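Long-range contact in choline dehydrogenase and related flavoproteins (Aspergillus oryzae, PDB 3Q9T), which is a formate oxidase of the glucose-methanol-choline oxidoreductase family that carries 8-formyl-FAD at its catalytic site: residues E119-S132 / N556-M568. Numbering follows the deposited sequence.
Sequences EWTWDPLVPYLRKS and NSVYAVGEKCADM. With FAY ([(2R,3S,4R,5R)-5-(6-amino-9H-purin-9-yl)-3,4-dihydroxytetrahydrofuran-2-yl]methyl (2R,3S,4S)-5-(8-formyl-7-methyl-2,4-dioxo-3,4-dihydrobenzo[g]pteridin-10(2H)-yl)-2,3,4-trihydroxypentyl dihydrogen diphosphate), chain D.
Asn556 meets Leu129 where two helices of the FAD-binding fold of this GMC oxidoreductase cross. Helix 122-131 packs steeply across the last helix of the chain, 555-572, with the axes of the short segments 122-131 and 556-568 approaching to 7.6 Å. The ND2 of Asn556 donates to the backbone O of Leu129 at 2.9 Å. That bond is nearly straight and falls on a lone pair in the carbonyl plane. Val558 points away from helix 122-131 and lines the FAD pocket beside the ribityl chain. Tyr559 puts its CB against the OG of Ser132, and its side chain also touches Thr16, a residue of the FAD site. Ala560 is small enough for close approach: its CA makes a CA-H...O contact with the O of Tyr128, and its CB packs on CD2 of Leu129. Glu563 bends at chi2 (-80°), which brings its carboxylate back to Ser132. There the OG of Ser132 donates to the anti lone pair of Glu563 OE2 at 2.6 Å. The OE1 of Glu563 pairs with Arg24, so this carboxylate joins helix 555-572 to helix 16-25 and to Ser132, near the end of helix 122-131.

Lys564 runs between two aromatic rings. Its CA lies over a face of Tyr128, which fits as a knob among Ala560, Glu563, Lys564 and Asp567. The CD of Lys564 sits over the six-membered ring of Trp120, 3.4 Å from the centroid. The chain is extended until chi4 (47°) turns Lys564 NZ to the OE1 of Glu119, a salt bridge of 2.9 Å. Two waters also accept from NZ. Asp567 receives the hydroxyl of Tyr128 on its OD2, with ring and carboxylate planes 81° apart, while its OD1 forms a salt bridge with Lys131. Met568 ends the contact with its CE 4.0 Å from CZ2 of Trp120.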
loop_
_atom_site.group_PDB
_atom_site.type_symbol
_atom_site.label_atom_id
_atom_site.label_comp_id
_atom_site.label_asym_id
_atom_site.label_seq_id
_atom_site.Cartn_x
_atom_site.Cartn_y
_atom_site.Cartn_z
ATOM N N GLU A 119 -23.536 26.335 22.232
ATOM C CA GLU A 119 -22.405 27.217 21.958
ATOM C C GLU A 119 -21.512 26.689 20.825
ATOM O O GLU A 119 -20.679 27.419 20.271
ATOM C CB GLU A 119 -21.597 27.484 23.244
ATOM C CG GLU A 119 -20.854 26.265 23.808
ATOM C CD GLU A 119 -20.103 26.565 25.112
ATOM O OE1 GLU A 119 -19.312 27.540 25.164
ATOM O OE2 GLU A 119 -20.312 25.816 26.092
ATOM N N TRP A 120 -21.670 25.420 20.475
ATOM C CA TRP A 120 -20.946 24.889 19.325
ATOM C C TRP A 120 -21.871 24.694 18.124
ATOM O O TRP A 120 -21.953 23.600 17.575
ATOM C CB TRP A 120 -20.248 23.572 19.665
ATOM C CG TRP A 120 -19.059 23.716 20.600
ATOM C CD1 TRP A 120 -19.056 23.541 21.953
ATOM C CD2 TRP A 120 -17.712 24.058 20.237
ATOM N NE1 TRP A 120 -17.787 23.744 22.459
ATOM C CE2 TRP A 120 -16.947 24.070 21.425
ATOM C CE3 TRP A 120 -17.082 24.367 19.026
ATOM C CZ2 TRP A 120 -15.586 24.369 21.435
ATOM C CZ3 TRP A 120 -15.726 24.669 19.037
ATOM C CH2 TRP A 120 -14.989 24.658 20.235
ATOM N N THR A 121 -22.581 25.748 17.740
ATOM C CA THR A 121 -23.403 25.727 16.529
ATOM C C THR A 121 -23.010 26.903 15.628
ATOM O O THR A 121 -22.185 27.736 16.013
ATOM C CB THR A 121 -24.906 25.784 16.842
ATOM O OG1 THR A 121 -25.184 26.938 17.636
ATOM C CG2 THR A 121 -25.338 24.552 17.604
ATOM N N TRP A 122 -23.589 26.972 14.434
ATOM C CA TRP A 122 -23.184 27.987 13.470
ATOM C C TRP A 122 -23.092 29.421 14.037
ATOM O O TRP A 122 -21.991 29.996 14.142
ATOM C CB TRP A 122 -24.050 27.942 12.200
ATOM C CG TRP A 122 -23.593 28.968 11.229
ATOM C CD1 TRP A 122 -24.190 30.163 10.969
ATOM C CD2 TRP A 122 -22.391 28.936 10.440
ATOM N NE1 TRP A 122 -23.445 30.868 10.059
ATOM C CE2 TRP A 122 -22.344 30.134 9.709
ATOM C CE3 TRP A 122 -21.366 27.991 10.261
ATOM C CZ2 TRP A 122 -21.304 30.433 8.815
ATOM C CZ3 TRP A 122 -20.332 28.287 9.369
ATOM C CH2 TRP A 122 -20.310 29.503 8.662
ATOM N N ASP A 123 -24.227 30.005 14.402
ATOM C CA ASP A 123 -24.241 31.423 14.798
ATOM C C ASP A 123 -23.215 31.789 15.887
ATOM O O ASP A 123 -22.398 32.696 15.692
ATOM C CB ASP A 123 -25.655 31.873 15.187
ATOM C CG ASP A 123 -26.637 31.762 14.024
ATOM O OD1 ASP A 123 -26.246 32.100 12.887
ATOM O OD2 ASP A 123 -27.787 31.324 14.243
ATOM N N PRO A 124 -23.241 31.082 17.029
ATOM C CA PRO A 124 -22.238 31.359 18.069
ATOM C C PRO A 124 -20.799 31.212 17.580
ATOM O O PRO A 124 -19.940 31.916 18.072
ATOM C CB PRO A 124 -22.546 30.312 19.138
ATOM C CG PRO A 124 -23.982 29.979 18.927
ATOM C CD PRO A 124 -24.198 30.046 17.449
ATOM N N LEU A 125 -20.542 30.335 16.617
ATOM C CA LEU A 125 -19.178 30.105 16.138
ATOM C C LEU A 125 -18.700 31.100 15.063
ATOM O O LEU A 125 -17.493 31.325 14.901
ATOM C CB LEU A 125 -19.035 28.663 15.634
ATOM C CG LEU A 125 -18.982 27.601 16.731
ATOM C CD1 LEU A 125 -18.799 26.219 16.138
ATOM C CD2 LEU A 125 -17.825 27.914 17.673
ATOM N N VAL A 126 -19.637 31.695 14.326
ATOM C CA VAL A 126 -19.279 32.697 13.316
ATOM C C VAL A 126 -18.162 33.666 13.720
ATOM O O VAL A 126 -17.211 33.852 12.965
ATOM C CB VAL A 126 -20.501 33.506 12.832
ATOM C CG1 VAL A 126 -20.052 34.821 12.160
ATOM C CG2 VAL A 126 -21.327 32.672 11.878
ATOM N N PRO A 127 -18.282 34.304 14.894
ATOM C CA PRO A 127 -17.220 35.236 15.297
ATOM C C PRO A 127 -15.884 34.533 15.468
ATOM O O PRO A 127 -14.850 35.080 15.088
ATOM C CB PRO A 127 -17.716 35.803 16.638
ATOM C CG PRO A 127 -18.834 34.916 17.062
ATOM C CD PRO A 127 -19.415 34.305 15.834
ATOM N N TYR A 128 -15.907 33.325 16.017
ATOM C CA TYR A 128 -14.680 32.551 16.156
ATOM C C TYR A 128 -14.103 32.129 14.799
ATOM O O TYR A 128 -12.883 32.021 14.657
ATOM C CB TYR A 128 -14.883 31.357 17.110
ATOM C CG TYR A 128 -15.182 31.794 18.534
ATOM C CD1 TYR A 128 -14.282 32.587 19.242
ATOM C CD2 TYR A 128 -16.373 31.436 19.161
ATOM C CE1 TYR A 128 -14.561 33.016 20.542
ATOM C CE2 TYR A 128 -16.664 31.863 20.464
ATOM C CZ TYR A 128 -15.754 32.649 21.143
ATOM O OH TYR A 128 -16.034 33.049 22.433
ATOM N N LEU A 129 -14.972 31.917 13.802
ATOM C CA LEU A 129 -14.526 31.636 12.427
ATOM C C LEU A 129 -13.870 32.863 11.769
ATOM O O LEU A 129 -13.185 32.754 10.754
ATOM C CB LEU A 129 -15.693 31.134 11.560
ATOM C CG LEU A 129 -16.168 29.712 11.858
ATOM C CD1 LEU A 129 -17.581 29.461 11.355
ATOM C CD2 LEU A 129 -15.171 28.675 11.293
ATOM N N ARG A 130 -14.080 34.038 12.352
ATOM C CA ARG A 130 -13.590 35.263 11.741
ATOM C C ARG A 130 -12.496 35.950 12.560
ATOM O O ARG A 130 -11.708 36.736 12.032
ATOM C CB ARG A 130 -14.770 36.191 11.486
ATOM C CG ARG A 130 -15.773 35.547 10.540
ATOM C CD ARG A 130 -17.065 36.336 10.393
ATOM N NE ARG A 130 -17.946 35.681 9.429
ATOM C CZ ARG A 130 -19.118 36.165 9.042
ATOM N NH1 ARG A 130 -19.559 37.325 9.539
ATOM N NH2 ARG A 130 -19.842 35.490 8.156
ATOM N N LYS A 131 -12.417 35.625 13.844
ATOM C CA LYS A 131 -11.527 36.360 14.739
ATOM C C LYS A 131 -10.046 36.368 14.333
ATOM O O LYS A 131 -9.369 37.387 14.487
ATOM C CB LYS A 131 -11.681 35.860 16.179
ATOM C CG LYS A 131 -11.142 36.832 17.228
ATOM C CD LYS A 131 -11.436 36.349 18.645
ATOM C CE LYS A 131 -10.814 37.251 19.703
ATOM N NZ LYS A 131 -11.174 36.767 21.061
ATOM N N SER A 132 -9.539 35.242 13.832
ATOM C CA SER A 132 -8.111 35.107 13.555
ATOM C C SER A 132 -7.616 35.968 12.386
ATOM O O SER A 132 -6.432 36.279 12.285
ATOM C CB SER A 132 -7.763 33.640 13.260
ATOM O OG SER A 132 -8.330 32.770 14.222
ATOM N N ASN A 556 -9.872 26.888 8.572
ATOM C CA ASN A 556 -10.699 27.946 9.161
ATOM C C ASN A 556 -11.360 27.445 10.454
ATOM O O ASN A 556 -11.289 28.112 11.492
ATOM C CB ASN A 556 -11.730 28.437 8.127
ATOM C CG ASN A 556 -12.497 29.698 8.572
ATOM O OD1 ASN A 556 -13.412 30.125 7.877
ATOM N ND2 ASN A 556 -12.133 30.282 9.720
ATOM N N SER A 557 -11.958 26.254 10.419
ATOM C CA SER A 557 -12.573 25.685 11.628
ATOM C C SER A 557 -11.544 25.398 12.746
ATOM O O SER A 557 -11.861 25.479 13.942
ATOM C CB SER A 557 -13.359 24.415 11.300
ATOM O OG SER A 557 -12.497 23.394 10.788
ATOM N N VAL A 558 -10.314 25.074 12.360
ATOM C CA VAL A 558 -9.286 24.777 13.353
ATOM C C VAL A 558 -8.847 26.036 14.110
ATOM O O VAL A 558 -8.716 26.026 15.333
ATOM C CB VAL A 558 -8.076 24.053 12.724
ATOM C CG1 VAL A 558 -7.018 23.755 13.784
ATOM C CG2 VAL A 558 -8.539 22.774 12.036
ATOM N N TYR A 559 -8.605 27.118 13.383
ATOM C CA TYR A 559 -8.375 28.401 14.028
ATOM C C TYR A 559 -9.584 28.758 14.881
ATOM O O TYR A 559 -9.437 29.189 16.010
ATOM C CB TYR A 559 -8.132 29.502 13.003
ATOM C CG TYR A 559 -6.727 29.561 12.439
ATOM C CD1 TYR A 559 -5.693 30.143 13.163
ATOM C CD2 TYR A 559 -6.441 29.065 11.165
ATOM C CE1 TYR A 559 -4.404 30.211 12.646
ATOM C CE2 TYR A 559 -5.152 29.145 10.631
ATOM C CZ TYR A 559 -4.141 29.717 11.380
ATOM O OH TYR A 559 -2.869 29.806 10.862
ATOM N N ALA A 560 -10.788 28.572 14.352
ATOM C CA ALA A 560 -11.992 28.850 15.153
ATOM C C ALA A 560 -11.943 28.123 16.501
ATOM O O ALA A 560 -12.289 28.696 17.544
ATOM C CB ALA A 560 -13.254 28.456 14.402
ATOM N N VAL A 561 -11.535 26.853 16.467
ATOM C CA VAL A 561 -11.451 26.048 17.677
ATOM C C VAL A 561 -10.476 26.668 18.691
ATOM O O VAL A 561 -10.774 26.753 19.888
ATOM C CB VAL A 561 -11.049 24.587 17.371
ATOM C CG1 VAL A 561 -10.425 23.945 18.600
ATOM C CG2 VAL A 561 -12.279 23.780 16.877
ATOM N N GLY A 562 -9.324 27.109 18.195
ATOM C CA GLY A 562 -8.337 27.764 19.025
ATOM C C GLY A 562 -8.834 29.075 19.612
ATOM O O GLY A 562 -8.554 29.374 20.770
ATOM N N GLU A 563 -9.578 29.856 18.826
ATOM C CA GLU A 563 -10.045 31.160 19.282
ATOM C C GLU A 563 -11.054 30.953 20.404
ATOM O O GLU A 563 -10.988 31.618 21.439
ATOM C CB GLU A 563 -10.667 31.970 18.132
ATOM C CG GLU A 563 -9.718 32.378 17.021
ATOM C CD GLU A 563 -8.864 33.594 17.350
ATOM O OE1 GLU A 563 -8.769 33.982 18.531
ATOM O OE2 GLU A 563 -8.281 34.175 16.410
ATOM N N LYS A 564 -11.970 30.011 20.213
ATOM C CA LYS A 564 -12.973 29.727 21.227
ATOM C C LYS A 564 -12.306 29.180 22.482
ATOM O O LYS A 564 -12.610 29.605 23.592
ATOM C CB LYS A 564 -14.044 28.766 20.706
ATOM C CG LYS A 564 -15.153 28.436 21.731
ATOM C CD LYS A 564 -16.331 27.701 21.075
ATOM C CE LYS A 564 -17.438 27.363 22.067
ATOM N NZ LYS A 564 -17.796 28.528 22.932
ATOM N N CYS A 565 -11.379 28.249 22.309
ATOM C CA CYS A 565 -10.680 27.689 23.455
ATOM C C CYS A 565 -10.086 28.778 24.341
ATOM O O CYS A 565 -10.259 28.759 25.556
ATOM C CB CYS A 565 -9.556 26.751 23.012
ATOM S SG CYS A 565 -8.754 25.955 24.418
ATOM N N ALA A 566 -9.365 29.707 23.724
ATOM C CA ALA A 566 -8.749 30.816 24.443
ATOM C C ALA A 566 -9.812 31.663 25.176
ATOM O O ALA A 566 -9.662 31.984 26.358
ATOM C CB ALA A 566 -7.920 31.679 23.471
ATOM N N ASP A 567 -10.891 32.002 24.478
ATOM C CA ASP A 567 -11.995 32.722 25.110
ATOM C C ASP A 567 -12.490 31.989 26.353
ATOM O O ASP A 567 -12.609 32.594 27.416
ATOM C CB ASP A 567 -13.153 32.959 24.132
ATOM C CG ASP A 567 -13.149 34.373 23.542
ATOM O OD1 ASP A 567 -12.126 35.080 23.701
ATOM O OD2 ASP A 567 -14.164 34.765 22.902
ATOM N N MET A 568 -12.755 30.686 26.229
ATOM C CA MET A 568 -13.269 29.894 27.358
ATOM C C MET A 568 -12.283 29.806 28.536
ATOM O O MET A 568 -12.702 29.800 29.700
ATOM C CB MET A 568 -13.715 28.507 26.896
ATOM C CG MET A 568 -14.830 28.546 25.821
ATOM S SD MET A 568 -15.571 26.929 25.485
ATOM C CE MET A 568 -14.151 26.089 24.765
HETATM P P FAY D . -3.775 21.537 14.073
HETATM N N1 FAY D . -6.780 23.124 5.375
HETATM C C2 FAY D . -7.305 24.238 4.722
HETATM O O2 FAY D . -8.171 24.916 5.262
HETATM N N3 FAY D . -6.567 24.855 3.735
HETATM C C4 FAY D . -5.668 24.104 3.018
HETATM O O4 FAY D . -5.580 24.326 1.796
HETATM N N5 FAY D . -4.219 22.208 2.973
HETATM C C6 FAY D . -2.411 20.713 3.080
HETATM C C7 FAY D . -1.583 19.854 3.783
HETATM C C8 FAY D . -1.856 19.583 5.127
HETATM O O8 FAY D . -0.949 18.726 7.110
HETATM C C9 FAY D . -2.885 20.278 5.777
HETATM P PA FAY D . -1.036 21.069 13.536
HETATM C "C1'" FAY D . -5.210 21.454 7.137
HETATM C C10 FAY D . -5.705 22.455 4.841
HETATM N N10 FAY D . -4.926 21.614 5.641
HETATM N N1A FAY D . 6.294 16.704 20.379
HETATM O O1A FAY D . -0.361 19.970 12.786
HETATM C C1B FAY D . 3.547 19.583 16.953
HETATM O O1P FAY D . -3.521 22.687 15.018
HETATM C "C2'" FAY D . -4.579 22.593 7.970
HETATM O "O2'" FAY D . -3.291 22.782 7.505
HETATM C C2A FAY D . 6.383 18.065 20.159
HETATM O O2A FAY D . -1.149 22.351 12.769
HETATM C C2B FAY D . 3.656 19.563 15.439
HETATM O O2B FAY D . 4.982 19.736 14.972
HETATM O O2P FAY D . -4.922 20.672 14.561
HETATM C "C3'" FAY D . -4.558 22.576 9.534
HETATM O "O3'" FAY D . -3.358 23.052 10.138
HETATM N N3A FAY D . 5.582 18.677 19.208
HETATM C C3B FAY D . 2.785 20.740 15.061
HETATM O O3B FAY D . 3.545 21.917 15.180
HETATM O O3P FAY D . -2.477 20.583 14.013
HETATM C "C4'" FAY D . -4.885 21.252 10.176
HETATM O "O4'" FAY D . -6.086 20.806 9.553
HETATM C C4A FAY D . 4.700 17.933 18.493
HETATM C C4B FAY D . 1.742 20.778 16.151
HETATM O O4B FAY D . 2.214 19.953 17.203
HETATM C C4X FAY D . -5.242 22.888 3.584
HETATM C "C5'" FAY D . -5.044 21.405 11.709
HETATM O "O5'" FAY D . -4.018 21.999 12.518
HETATM C C5A FAY D . 4.589 16.562 18.708
HETATM C C5B FAY D . 0.394 20.304 15.644
HETATM O O5B FAY D . -0.173 21.345 14.888
HETATM C C5X FAY D . -3.559 21.225 3.677
HETATM C C6A FAY D . 5.397 15.936 19.655
HETATM N N6A FAY D . 5.362 14.603 19.792
HETATM N N7A FAY D . 3.643 16.086 17.873
HETATM C C7M FAY D . -0.528 19.095 3.014
HETATM C C8A FAY D . 3.142 17.106 17.146
HETATM C C8M FAY D . -0.770 18.996 5.943
HETATM C C9A FAY D . -3.779 21.067 5.055
HETATM N N9A FAY D . 3.790 18.249 17.514
HETATM O O HOH W 1 -19.728 29.681 21.300
HETATM O O HOH W 2 -16.742 30.941 24.039
HETATM O O HOH W 3 -10.080 34.115 20.971
HETATM O O HOH W 4 -13.712 37.014 21.415
#